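Local coordinates for protein NAD-dependent aldehyde dehydrogenase (Sinorhizobium meliloti, PDB 3U4J) that probably oxidises aldehydes to carboxylic acids with NAD or NADP as electron acceptor, as other aldehyde dehydrogenases do, and binds a calcium ion in this crystal, at residues L156-P161 with K492-T497; P183-S188 with D486-F491; D284-A289 with M321-D326; V312-R317 with T410-T415. All coordinates share one frame; numbering follows the deposited sequence.

Going along the chain from the N terminus, strand 153-168 comes first and waits for its partner: contact 1 is made only when strand 489-497 returns near the C terminus. Helix 174-187 follows that strand, and contact 2 joins its end to the turn leading into strand 489-497, so contact 2 lies within the loop of contact 1 and touches it. Contacts 3 and 4 form in between, well away from both, with about 54 Å between the centres of contacts 1 and 3. They cross along the chain: contact 3 packs helices 285-297 and 317-330 together, contact 4 pairs strands 307-313 and 407-413 in one sheet, and the two touch through Met321 on Thr410 and Leu285 on Ile316.

Contact 1. Residues L156-P161 with K492-T497; sequences LVLREP and KGVHVT
Leu156 and Leu158 pair with Val494 and Lys492 as antiparallel strands, their short axes 150° apart and 4.7 Å from each other at closest approach. Leu156 with Val494, and Leu158 with Lys492, are hydrogen-bonded pairs; Val157 faces Gly493 in the non-hydrogen-bonded position between them. Each hydrogen-bonded pair has both its N-H groups engaged, and the shortest of the four backbone bonds runs from Val494 N to Leu156 O at 2.6 Å. Val157 CA also leans on Lys492 O, 3.2 Å away, in a CA-H...O contact. Leu156, Leu158, Lys492 and Val494 share one face of the sheet. There Leu156 CB lies beside Val494 CB at 4.1 Å, while Leu156 CD1 reaches CG2 of Val496, and Leu158 CD1 touches Val494 CG2 at 4.3 Å. Past the last pair, a salt bridge joins Lys492 NZ to Glu160 OE2 at 2.6 Å. The ammonium comes to the syn side of that oxygen, 20° out of the carboxylate plane, brought there by a bend in the lysine chain at chi3 (-72°). Glu160 OE1 is bound by Tyr471 of a second subunit, and Lys492 NZ also donates to Ile446 O and Ile449 O there. A glutamine in place of Glu160 would probably leave the Lys492 ammonium without its charged mate. As fits the oligomerisation element of tetrameric aldehyde dehydrogenases, residues 493 to 496 pair in parallel with a strand of the second subunit, and a third subunit packs its own Leu156 against this one; strand 143-146 flanks strand 153-168 on its other side.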
loop_
_atom_site.group_PDB
_atom_site.type_symbol
_atom_site.label_atom_id
_atom_site.label_comp_id
_atom_site.label_asym_id
_atom_site.label_seq_id
_atom_site.Cartn_x
_atom_site.Cartn_y
_atom_site.Cartn_z
ATOM N N LEU A 156 -10.118 -5.798 -11.106
ATOM C CA LEU A 156 -10.196 -4.447 -10.593
ATOM C C LEU A 156 -10.801 -4.515 -9.215
ATOM O O LEU A 156 -11.725 -5.295 -8.960
ATOM C CB LEU A 156 -11.077 -3.556 -11.465
ATOM C CG LEU A 156 -10.761 -3.467 -12.961
ATOM C CD1 LEU A 156 -11.827 -2.622 -13.661
ATOM C CD2 LEU A 156 -9.357 -2.908 -13.226
ATOM N N VAL A 157 -10.241 -3.729 -8.310
ATOM C CA VAL A 157 -10.882 -3.476 -7.047
ATOM C C VAL A 157 -11.158 -1.981 -7.038
ATOM O O VAL A 157 -10.222 -1.164 -7.059
ATOM C CB VAL A 157 -10.019 -3.912 -5.862
ATOM C CG1 VAL A 157 -10.761 -3.655 -4.559
ATOM C CG2 VAL A 157 -9.658 -5.407 -6.001
ATOM N N LEU A 158 -12.449 -1.628 -7.028
ATOM C CA LEU A 158 -12.853 -0.226 -7.019
ATOM C C LEU A 158 -13.268 0.237 -5.617
ATOM O O LEU A 158 -14.038 -0.427 -4.937
ATOM C CB LEU A 158 -13.993 0.013 -8.037
ATOM C CG LEU A 158 -13.626 -0.347 -9.489
ATOM C CD1 LEU A 158 -14.864 -0.243 -10.426
ATOM C CD2 LEU A 158 -12.464 0.514 -10.013
ATOM N N ARG A 159 -12.740 1.382 -5.206
ATOM C CA ARG A 159 -13.151 2.022 -3.981
ATOM C C ARG A 159 -14.338 2.947 -4.233
ATOM O O ARG A 159 -14.314 3.777 -5.152
ATOM C CB ARG A 159 -11.979 2.811 -3.368
ATOM C CG ARG A 159 -12.346 3.563 -2.097
ATOM C CD ARG A 159 -11.227 4.517 -1.666
ATOM N NE ARG A 159 -9.995 3.838 -1.270
ATOM C CZ ARG A 159 -9.688 3.541 -0.013
ATOM N NH1 ARG A 159 -10.547 3.807 0.980
ATOM N NH2 ARG A 159 -8.552 2.925 0.258
ATOM N N GLU A 160 -15.375 2.788 -3.416
ATOM C CA GLU A 160 -16.618 3.550 -3.541
ATOM C C GLU A 160 -17.038 3.981 -2.138
ATOM O O GLU A 160 -16.568 3.409 -1.139
ATOM C CB GLU A 160 -17.716 2.699 -4.214
ATOM C CG GLU A 160 -17.342 2.170 -5.611
ATOM C CD GLU A 160 -18.499 1.429 -6.311
ATOM O OE1 GLU A 160 -19.472 1.003 -5.640
ATOM O OE2 GLU A 160 -18.415 1.262 -7.541
ATOM N N PRO A 161 -17.878 5.019 -2.038
ATOM C CA PRO A 161 -18.290 5.433 -0.702
ATOM C C PRO A 161 -19.316 4.470 -0.102
ATOM O O PRO A 161 -20.065 3.838 -0.863
ATOM C CB PRO A 161 -18.924 6.807 -0.930
ATOM C CG PRO A 161 -19.076 6.983 -2.383
ATOM C CD PRO A 161 -18.284 5.970 -3.101
ATOM N N LYS A 492 -15.279 -2.875 -4.209
ATOM C CA LYS A 492 -15.956 -3.669 -5.216
ATOM C C LYS A 492 -14.914 -4.439 -6.008
ATOM O O LYS A 492 -14.077 -3.842 -6.698
ATOM C CB LYS A 492 -16.795 -2.751 -6.123
ATOM C CG LYS A 492 -17.369 -3.427 -7.362
ATOM C CD LYS A 492 -18.082 -2.407 -8.257
ATOM C CE LYS A 492 -19.384 -1.956 -7.661
ATOM N NZ LYS A 492 -19.867 -0.736 -8.359
ATOM N N GLY A 493 -14.952 -5.770 -5.881
ATOM C CA GLY A 493 -14.081 -6.633 -6.648
ATOM C C GLY A 493 -14.679 -6.973 -8.001
ATOM O O GLY A 493 -15.769 -7.551 -8.055
ATOM N N VAL A 494 -13.969 -6.665 -9.095
ATOM C CA VAL A 494 -14.506 -6.902 -10.441
ATOM C C VAL A 494 -13.578 -7.833 -11.196
ATOM O O VAL A 494 -12.404 -7.515 -11.398
ATOM C CB VAL A 494 -14.645 -5.590 -11.271
ATOM C CG1 VAL A 494 -15.397 -5.842 -12.590
ATOM C CG2 VAL A 494 -15.301 -4.490 -10.462
ATOM N N HIS A 495 -14.109 -8.986 -11.591
ATOM C CA HIS A 495 -13.442 -9.865 -12.526
ATOM C C HIS A 495 -13.945 -9.537 -13.942
ATOM O O HIS A 495 -15.106 -9.782 -14.268
ATOM C CB HIS A 495 -13.706 -11.332 -12.152
ATOM C CG HIS A 495 -13.006 -11.774 -10.902
ATOM N ND1 HIS A 495 -13.548 -11.615 -9.644
ATOM C CD2 HIS A 495 -11.796 -12.364 -10.720
ATOM C CE1 HIS A 495 -12.714 -12.108 -8.743
ATOM N NE2 HIS A 495 -11.647 -12.574 -9.371
ATOM N N VAL A 496 -13.062 -8.965 -14.745
ATOM C CA VAL A 496 -13.368 -8.521 -16.086
ATOM C C VAL A 496 -12.855 -9.533 -17.083
ATOM O O VAL A 496 -11.655 -9.731 -17.206
ATOM C CB VAL A 496 -12.678 -7.163 -16.398
ATOM C CG1 VAL A 496 -13.095 -6.673 -17.796
ATOM C CG2 VAL A 496 -13.003 -6.131 -15.321
ATOM N N THR A 497 -13.764 -10.208 -17.769
ATOM C CA THR A 497 -13.362 -11.006 -18.917
ATOM C C THR A 497 -13.460 -10.182 -20.197
ATOM O O THR A 497 -14.504 -9.608 -20.514
ATOM C CB THR A 497 -14.144 -12.348 -18.993
ATOM O OG1 THR A 497 -13.637 -13.216 -17.965
ATOM C CG2 THR A 497 -13.953 -13.027 -20.370
#

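Contact 2. Residues P183-S188 with D486-F491; sequences PWAIGS and DEYSQF
The turn between helix 483-487 and strand 489-497 meets the C-terminal end of helix 174-187, and Tyr488, the first residue to leave helical geometry, is what it pushes against that helix. The tyrosine ring packs against the helix at Trp184 and Ala185: Ala185 CB sits over one face, 4.0 Å from the ring centroid and 15° off the normal, a CH-pi contact. Glu487 CB covers the opposite face toward the rim. Ala185 CA approaches Tyr488 CG at 3.7 Å, and CB of Trp184 packs against Tyr488 CE2 at 3.9 Å, while the indole itself heads elsewhere, its NE1 bound to Gly481 O. With chi1 at -51°, Tyr488 CG is anti to its carbonyl carbon, which carries the ring out to the helix and its OH to Glu479. A phenylalanine in place of Tyr488 would probably leave Glu479 OE1 without the hydroxyl it bonds. One turn on, Ser188 CB rests on Tyr488 O at 3.5 Å. Its OG folds back to Trp184 O at 2.8 Å, nearly in line with the carbonyl, so that this oxygen accepts from both OG and N of Ser188. A water donates to Ser188 O at 2.8 Å and to Ser489 OG, linking the two segments. No direct hydrogen bond crosses between the segments, so the join rests on ring-to-helix packing and this single water, while Ser188 OG is held by Trp184 O, and Ser489 OG by Phe485 O, Arg159 and the water.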
loop_
_atom_site.group_PDB
_atom_site.type_symbol
_atom_site.label_atom_id
_atom_site.label_comp_id
_atom_site.label_asym_id
_atom_site.label_seq_id
_atom_site.Cartn_x
_atom_site.Cartn_y
_atom_site.Cartn_z
ATOM N N PRO A 183 -14.729 14.636 7.970
ATOM C CA PRO A 183 -13.891 14.802 6.752
ATOM C C PRO A 183 -13.516 13.474 6.086
ATOM O O PRO A 183 -13.439 13.406 4.868
ATOM C CB PRO A 183 -12.617 15.513 7.285
ATOM C CG PRO A 183 -13.003 16.136 8.581
ATOM C CD PRO A 183 -14.081 15.214 9.162
ATOM N N TRP A 184 -13.303 12.423 6.875
ATOM C CA TRP A 184 -12.998 11.123 6.338
ATOM C C TRP A 184 -14.187 10.516 5.596
ATOM O O TRP A 184 -14.021 9.876 4.537
ATOM C CB TRP A 184 -12.491 10.189 7.440
ATOM C CG TRP A 184 -10.983 10.358 7.685
ATOM C CD1 TRP A 184 -9.989 9.540 7.222
ATOM C CD2 TRP A 184 -10.325 11.418 8.417
ATOM N NE1 TRP A 184 -8.758 10.032 7.612
ATOM C CE2 TRP A 184 -8.931 11.172 8.350
ATOM C CE3 TRP A 184 -10.781 12.538 9.135
ATOM C CZ2 TRP A 184 -7.975 11.995 8.988
ATOM C CZ3 TRP A 184 -9.831 13.391 9.757
ATOM C CH2 TRP A 184 -8.434 13.107 9.673
ATOM N N ALA A 185 -15.375 10.737 6.147
ATOM C CA ALA A 185 -16.612 10.242 5.552
ATOM C C ALA A 185 -16.958 10.986 4.250
ATOM O O ALA A 185 -17.082 10.383 3.192
ATOM C CB ALA A 185 -17.776 10.365 6.607
ATOM N N ILE A 186 -17.086 12.307 4.298
ATOM C CA ILE A 186 -17.447 13.038 3.055
ATOM C C ILE A 186 -16.280 13.042 2.059
ATOM O O ILE A 186 -16.489 13.105 0.856
ATOM C CB ILE A 186 -17.930 14.484 3.329
ATOM C CG1 ILE A 186 -16.821 15.338 3.978
ATOM C CG2 ILE A 186 -19.172 14.430 4.213
ATOM C CD1 ILE A 186 -17.015 16.858 3.886
ATOM N N GLY A 187 -15.051 12.956 2.566
ATOM C CA GLY A 187 -13.871 12.793 1.702
ATOM C C GLY A 187 -13.894 11.483 0.939
ATOM O O GLY A 187 -13.418 11.414 -0.180
ATOM N N SER A 188 -14.491 10.451 1.536
ATOM C CA SER A 188 -14.748 9.192 0.843
ATOM C C SER A 188 -15.909 9.242 -0.158
ATOM O O SER A 188 -16.115 8.262 -0.893
ATOM C CB SER A 188 -15.040 8.070 1.858
ATOM O OG SER A 188 -13.905 7.822 2.682
ATOM N N ASP A 486 -11.013 3.895 4.725
ATOM C CA ASP A 486 -11.476 2.528 4.532
ATOM C C ASP A 486 -12.752 2.282 5.348
ATOM O O ASP A 486 -13.644 1.560 4.897
ATOM C CB ASP A 486 -10.376 1.513 4.881
ATOM C CG ASP A 486 -9.179 1.569 3.908
ATOM O OD1 ASP A 486 -9.207 2.353 2.933
ATOM O OD2 ASP A 486 -8.198 0.839 4.139
ATOM N N GLU A 487 -12.850 2.895 6.533
ATOM C CA GLU A 487 -14.072 2.823 7.352
ATOM C C GLU A 487 -15.330 3.327 6.644
ATOM O O GLU A 487 -16.429 2.820 6.915
ATOM C CB GLU A 487 -13.932 3.623 8.649
ATOM C CG GLU A 487 -13.091 2.961 9.697
ATOM C CD GLU A 487 -13.573 1.557 10.081
ATOM O OE1 GLU A 487 -14.743 1.425 10.489
ATOM O OE2 GLU A 487 -12.761 0.611 9.978
ATOM N N TYR A 488 -15.174 4.325 5.766
ATOM C CA TYR A 488 -16.308 4.938 5.037
ATOM C C TYR A 488 -16.326 4.618 3.557
ATOM O O TYR A 488 -16.986 5.300 2.789
ATOM C CB TYR A 488 -16.359 6.464 5.272
ATOM C CG TYR A 488 -16.303 6.788 6.755
ATOM C CD1 TYR A 488 -17.407 6.546 7.586
ATOM C CD2 TYR A 488 -15.130 7.273 7.346
ATOM C CE1 TYR A 488 -17.348 6.799 8.958
ATOM C CE2 TYR A 488 -15.079 7.543 8.699
ATOM C CZ TYR A 488 -16.185 7.300 9.503
ATOM O OH TYR A 488 -16.131 7.549 10.861
ATOM N N SER A 489 -15.610 3.566 3.179
ATOM C CA SER A 489 -15.563 3.083 1.801
ATOM C C SER A 489 -16.133 1.678 1.715
ATOM O O SER A 489 -16.129 0.944 2.709
ATOM C CB SER A 489 -14.108 3.081 1.262
ATOM O OG SER A 489 -13.660 4.410 1.032
ATOM N N GLN A 490 -16.660 1.325 0.540
ATOM C CA GLN A 490 -16.920 -0.063 0.178
ATOM C C GLN A 490 -15.909 -0.418 -0.902
ATOM O O GLN A 490 -15.508 0.436 -1.706
ATOM C CB GLN A 490 -18.336 -0.226 -0.412
ATOM C CG GLN A 490 -19.482 -0.088 0.579
ATOM C CD GLN A 490 -19.800 -1.368 1.364
ATOM O OE1 GLN A 490 -20.805 -1.420 2.092
ATOM N NE2 GLN A 490 -18.949 -2.388 1.244
ATOM N N PHE A 491 -15.496 -1.669 -0.939
ATOM C CA PHE A 491 -14.624 -2.150 -2.001
ATOM C C PHE A 491 -15.360 -3.134 -2.910
ATOM O O PHE A 491 -15.973 -4.092 -2.434
ATOM C CB PHE A 491 -13.345 -2.756 -1.412
ATOM C CG PHE A 491 -12.532 -1.740 -0.631
ATOM C CD1 PHE A 491 -11.702 -0.848 -1.301
ATOM C CD2 PHE A 491 -12.663 -1.642 0.746
ATOM C CE1 PHE A 491 -10.957 0.118 -0.599
ATOM C CE2 PHE A 491 -11.934 -0.679 1.478
ATOM C CZ PHE A 491 -11.089 0.212 0.790
HETATM O O HOH W 1 -14.377 6.118 -1.255
#

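Contact 3. Residues D284-A289 with M321-D326; sequences DLDAAA and MERLLD
The guanidinium of Arg323 is the flat group here, and Leu285 CD2 lies over one of its faces; the modelled approach to NH1 is too tight to be trusted. The two side chains cross at about a right angle. Asp286 brings its carboxylate in obliquely, the two planes 40° apart. OD2 of Asp286 is 3.3 Å from Arg323 CD and about 3.4 Å from NH1, a salt bridge of charges alone: the oxygen is well out of the guanidinium plane and no N-H points at it. CB of Ala289 meets Arg323 CB at 3.5 Å, and Leu324 CD1 reaches Ala289 O at 3.9 Å. The small alanine is consistent with the close approach of the helices, their short axes 9.1 Å apart and crossing at -48°. Asp284 caps helix 285-297, its OD2 accepting from Ala287 N at 3.0 Å. Helices 285-297 and 317-330 flank strand 307-313 in the chain, and Met321 and Leu324 pack on strand 407-413, so this is helix-on-helix packing over the sheet. With no hydrogen bond between the segments, apolar packing joins the buried side, and on the exposed side Asp286 and Arg323 attract as charges across a distance left uncertain by NH1.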
loop_
_atom_site.group_PDB
_atom_site.type_symbol
_atom_site.label_atom_id
_atom_site.label_comp_id
_atom_site.label_asym_id
_atom_site.label_seq_id
_atom_site.Cartn_x
_atom_site.Cartn_y
_atom_site.Cartn_z
ATOM N N ASP A 284 12.565 8.705 32.461
ATOM C CA ASP A 284 12.883 10.092 32.788
ATOM C C ASP A 284 11.787 10.543 33.768
ATOM O O ASP A 284 10.615 10.725 33.400
ATOM C CB ASP A 284 12.915 10.967 31.526
ATOM C CG ASP A 284 13.253 12.454 31.813
ATOM O OD1 ASP A 284 14.134 13.005 31.132
ATOM O OD2 ASP A 284 12.655 13.103 32.691
ATOM N N LEU A 285 12.157 10.678 35.035
ATOM C CA LEU A 285 11.176 10.896 36.085
ATOM C C LEU A 285 10.412 12.218 35.968
ATOM O O LEU A 285 9.199 12.238 36.167
ATOM C CB LEU A 285 11.840 10.821 37.451
ATOM C CG LEU A 285 10.915 10.360 38.579
ATOM C CD1 LEU A 285 10.590 8.871 38.388
ATOM C CD2 LEU A 285 11.607 10.565 39.914
ATOM N N ASP A 286 11.103 13.309 35.652
ATOM C CA ASP A 286 10.419 14.607 35.532
ATOM C C ASP A 286 9.422 14.584 34.382
ATOM O O ASP A 286 8.312 15.108 34.506
ATOM C CB ASP A 286 11.414 15.775 35.371
ATOM C CG ASP A 286 12.263 16.011 36.643
ATOM O OD1 ASP A 286 13.451 16.411 36.526
ATOM O OD2 ASP A 286 11.739 15.763 37.752
ATOM N N ALA A 287 9.827 13.981 33.263
ATOM C CA ALA A 287 8.948 13.871 32.101
ATOM C C ALA A 287 7.745 12.962 32.380
ATOM O O ALA A 287 6.606 13.294 32.032
ATOM C CB ALA A 287 9.730 13.384 30.897
ATOM N N ALA A 288 8.008 11.809 32.996
ATOM C CA ALA A 288 6.974 10.851 33.350
ATOM C C ALA A 288 5.965 11.482 34.311
ATOM O O ALA A 288 4.759 11.331 34.133
ATOM C CB ALA A 288 7.579 9.570 33.933
ATOM N N ALA A 289 6.456 12.205 35.317
ATOM C CA ALA A 289 5.576 12.859 36.300
ATOM C C ALA A 289 4.607 13.868 35.636
ATOM O O ALA A 289 3.424 13.882 35.934
ATOM C CB ALA A 289 6.419 13.555 37.380
HETATM N N MSE A 321 5.600 9.894 42.696
HETATM C CA MSE A 321 4.481 10.461 43.467
HETATM C C MSE A 321 4.773 11.868 43.990
HETATM O O MSE A 321 3.946 12.761 43.863
HETATM C CB MSE A 321 4.099 9.524 44.628
HETATM C CG MSE A 321 2.780 9.858 45.312
HETATM SE SE MSE A 321 1.244 9.938 44.015
HETATM C CE MSE A 321 0.971 8.019 43.744
ATOM N N GLU A 322 5.959 12.059 44.569
ATOM C CA GLU A 322 6.403 13.380 45.062
ATOM C C GLU A 322 6.359 14.453 43.950
ATOM O O GLU A 322 5.931 15.589 44.168
ATOM C CB GLU A 322 7.827 13.226 45.626
ATOM C CG GLU A 322 8.334 14.306 46.543
ATOM C CD GLU A 322 9.723 13.937 47.114
ATOM O OE1 GLU A 322 9.838 12.888 47.807
ATOM O OE2 GLU A 322 10.701 14.686 46.856
ATOM N N ARG A 323 6.809 14.090 42.753
ATOM C CA ARG A 323 6.797 15.018 41.610
ATOM C C ARG A 323 5.367 15.253 41.092
ATOM O O ARG A 323 4.980 16.392 40.800
ATOM C CB ARG A 323 7.726 14.502 40.505
ATOM C CG ARG A 323 9.182 14.897 40.770
ATOM C CD ARG A 323 10.234 14.028 40.082
ATOM N NE ARG A 323 11.409 14.018 40.961
ATOM C CZ ARG A 323 12.623 13.577 40.649
ATOM N NH1 ARG A 323 12.886 13.094 39.444
ATOM N NH2 ARG A 323 13.588 13.634 41.560
ATOM N N LEU A 324 4.593 14.173 41.010
ATOM C CA LEU A 324 3.199 14.241 40.557
ATOM C C LEU A 324 2.345 15.113 41.482
ATOM O O LEU A 324 1.578 15.946 41.024
ATOM C CB LEU A 324 2.602 12.852 40.473
ATOM C CG LEU A 324 1.093 12.836 40.192
ATOM C CD1 LEU A 324 0.772 13.440 38.800
ATOM C CD2 LEU A 324 0.573 11.443 40.316
ATOM N N LEU A 325 2.504 14.935 42.791
ATOM C CA LEU A 325 1.730 15.723 43.747
ATOM C C LEU A 325 2.125 17.189 43.757
ATOM O O LEU A 325 1.273 18.069 43.921
ATOM C CB LEU A 325 1.801 15.115 45.147
ATOM C CG LEU A 325 1.173 13.731 45.284
ATOM C CD1 LEU A 325 1.514 13.204 46.683
ATOM C CD2 LEU A 325 -0.341 13.740 45.072
ATOM N N ASP A 326 3.403 17.465 43.546
ATOM C CA ASP A 326 3.841 18.851 43.438
ATOM C C ASP A 326 3.170 19.560 42.255
ATOM O O ASP A 326 2.704 20.704 42.383
ATOM C CB ASP A 326 5.367 18.945 43.335
ATOM C CG ASP A 326 5.877 20.354 43.604
ATOM O OD1 ASP A 326 5.505 20.929 44.659
ATOM O OD2 ASP A 326 6.643 20.893 42.769
#

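Contact 4. Residues V312-R317 with T410-T415; sequences VQEGIR and TLTFKT
Val312 uses both of its backbone polar groups on the neighbouring strand: its N donates to Leu411 O at 2.9 Å, and its O accepts from Phe413 N at 3.0 Å. The second donor stands 37° above the carbonyl plane of Val312. Phe413 O then takes the N-H of Glu314, also at 3.0 Å, and is approached by Gln313 CA in a CA-H...O contact; Gln313 is backbone-bonded to Val279 on strand 275-279. Here strands 307-313 and 407-413 run parallel, Val312 beside Thr412 and Gln313 beside Phe413, in the sheet that continues through strand 275-279. This is an alpha/beta arrangement: strand 307-313 leads into helix 317-330, and Thr415 caps helix 416-424 by accepting from Glu418 N. On the face carrying Val312 and Thr412, Val312 CG1 meets Thr410 CG2 at 3.9 Å, and Thr412 CG2 touches CG of Arg317 at 3.7 Å. Thr410 OG1 is bonded to Phe389 O. On the other face the Phe413 ring folds back over the neighbouring strand, because chi1 of 68° puts CG between its own N and carbonyl carbon. Gln313 CA covers one face of that ring, and Gln313 CB reaches CZ at 3.6 Å; Phe280 meets the ring edge-to-face. At the solvent-facing end Lys414 NZ forms a salt bridge with Glu314, 3.1 Å from OE1 on its syn side, 30° out of the carboxylate plane, and with a weaker bond to OE2, while Lys414 N donates to Glu418.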
loop_
_atom_site.group_PDB
_atom_site.type_symbol
_atom_site.label_atom_id
_atom_site.label_comp_id
_atom_site.label_asym_id
_atom_site.label_seq_id
_atom_site.Cartn_x
_atom_site.Cartn_y
_atom_site.Cartn_z
ATOM N N VAL A 312 3.144 1.828 38.426
ATOM C CA VAL A 312 4.490 2.346 38.663
ATOM C C VAL A 312 5.381 1.277 39.288
ATOM O O VAL A 312 4.950 0.528 40.178
ATOM C CB VAL A 312 4.457 3.684 39.460
ATOM C CG1 VAL A 312 3.719 3.539 40.822
ATOM C CG2 VAL A 312 5.874 4.266 39.635
ATOM N N GLN A 313 6.598 1.158 38.758
ATOM C CA GLN A 313 7.562 0.199 39.275
ATOM C C GLN A 313 7.955 0.601 40.693
ATOM O O GLN A 313 8.147 1.791 40.997
ATOM C CB GLN A 313 8.780 0.058 38.356
ATOM C CG GLN A 313 9.518 -1.289 38.527
ATOM C CD GLN A 313 10.385 -1.669 37.323
ATOM O OE1 GLN A 313 10.530 -2.867 37.003
ATOM N NE2 GLN A 313 10.961 -0.667 36.648
ATOM N N GLU A 314 8.042 -0.405 41.557
ATOM C CA GLU A 314 8.213 -0.211 42.996
ATOM C C GLU A 314 9.293 0.784 43.372
ATOM O O GLU A 314 9.048 1.698 44.163
ATOM C CB GLU A 314 8.511 -1.543 43.674
ATOM C CG GLU A 314 7.274 -2.328 43.936
ATOM C CD GLU A 314 7.552 -3.601 44.710
ATOM O OE1 GLU A 314 6.564 -4.246 45.079
ATOM O OE2 GLU A 314 8.739 -3.947 44.946
ATOM N N GLY A 315 10.462 0.623 42.765
ATOM C CA GLY A 315 11.633 1.444 43.075
ATOM C C GLY A 315 11.487 2.939 42.892
ATOM O O GLY A 315 12.181 3.716 43.544
ATOM N N ILE A 316 10.579 3.363 42.015
ATOM C CA ILE A 316 10.466 4.794 41.740
ATOM C C ILE A 316 9.129 5.358 42.145
ATOM O O ILE A 316 8.847 6.519 41.872
ATOM C CB ILE A 316 10.720 5.134 40.264
ATOM C CG1 ILE A 316 9.715 4.382 39.384
ATOM C CG2 ILE A 316 12.176 4.851 39.901
ATOM C CD1 ILE A 316 9.312 5.128 38.167
ATOM N N ARG A 317 8.322 4.540 42.808
ATOM C CA ARG A 317 7.012 4.947 43.248
ATOM C C ARG A 317 7.073 6.257 44.014
ATOM O O ARG A 317 6.357 7.175 43.670
ATOM C CB ARG A 317 6.346 3.854 44.093
ATOM C CG ARG A 317 4.884 4.149 44.481
ATOM C CD ARG A 317 4.778 4.746 45.877
ATOM N NE ARG A 317 3.386 4.947 46.288
ATOM C CZ ARG A 317 2.974 5.886 47.144
ATOM N NH1 ARG A 317 3.836 6.734 47.692
ATOM N NH2 ARG A 317 1.687 5.975 47.459
ATOM N N THR A 410 -3.528 4.650 41.433
ATOM C CA THR A 410 -2.134 4.199 41.401
ATOM C C THR A 410 -1.992 2.783 41.961
ATOM O O THR A 410 -2.533 2.458 43.047
ATOM C CB THR A 410 -1.212 5.172 42.192
ATOM O OG1 THR A 410 -1.477 6.514 41.775
ATOM C CG2 THR A 410 0.273 4.862 41.955
ATOM N N LEU A 411 -1.302 1.938 41.193
ATOM C CA LEU A 411 -0.946 0.577 41.576
ATOM C C LEU A 411 0.552 0.386 41.280
ATOM O O LEU A 411 1.094 1.017 40.356
ATOM C CB LEU A 411 -1.758 -0.445 40.767
ATOM C CG LEU A 411 -3.288 -0.475 40.793
ATOM C CD1 LEU A 411 -3.946 0.507 39.785
ATOM C CD2 LEU A 411 -3.769 -1.900 40.536
ATOM N N THR A 412 1.232 -0.457 42.057
ATOM C CA THR A 412 2.666 -0.678 41.846
ATOM C C THR A 412 2.893 -2.056 41.234
ATOM O O THR A 412 2.034 -2.933 41.320
ATOM C CB THR A 412 3.511 -0.578 43.185
ATOM O OG1 THR A 412 3.045 -1.565 44.109
ATOM C CG2 THR A 412 3.381 0.788 43.841
ATOM N N PHE A 413 4.055 -2.253 40.612
ATOM C CA PHE A 413 4.411 -3.560 40.091
ATOM C C PHE A 413 5.913 -3.725 40.253
ATOM O O PHE A 413 6.637 -2.752 40.438
ATOM C CB PHE A 413 4.017 -3.694 38.606
ATOM C CG PHE A 413 4.823 -2.809 37.683
ATOM C CD1 PHE A 413 6.009 -3.263 37.130
ATOM C CD2 PHE A 413 4.393 -1.519 37.370
ATOM C CE1 PHE A 413 6.767 -2.457 36.283
ATOM C CE2 PHE A 413 5.138 -0.703 36.529
ATOM C CZ PHE A 413 6.338 -1.165 35.985
ATOM N N LYS A 414 6.379 -4.961 40.176
ATOM C CA LYS A 414 7.819 -5.234 40.249
ATOM C C LYS A 414 8.445 -5.516 38.886
ATOM O O LYS A 414 9.549 -5.041 38.623
ATOM C CB LYS A 414 8.084 -6.370 41.239
ATOM C CG LYS A 414 9.543 -6.485 41.731
ATOM C CD LYS A 414 9.602 -6.711 43.277
ATOM C CE LYS A 414 8.453 -7.630 43.764
ATOM N NZ LYS A 414 7.758 -7.107 44.999
ATOM N N THR A 415 7.760 -6.272 38.017
ATOM C CA THR A 415 8.393 -6.700 36.741
ATOM C C THR A 415 7.612 -6.261 35.505
ATOM O O THR A 415 6.415 -6.039 35.572
ATOM C CB THR A 415 8.532 -8.242 36.660
ATOM O OG1 THR A 415 7.220 -8.810 36.549
ATOM C CG2 THR A 415 9.241 -8.805 37.905
#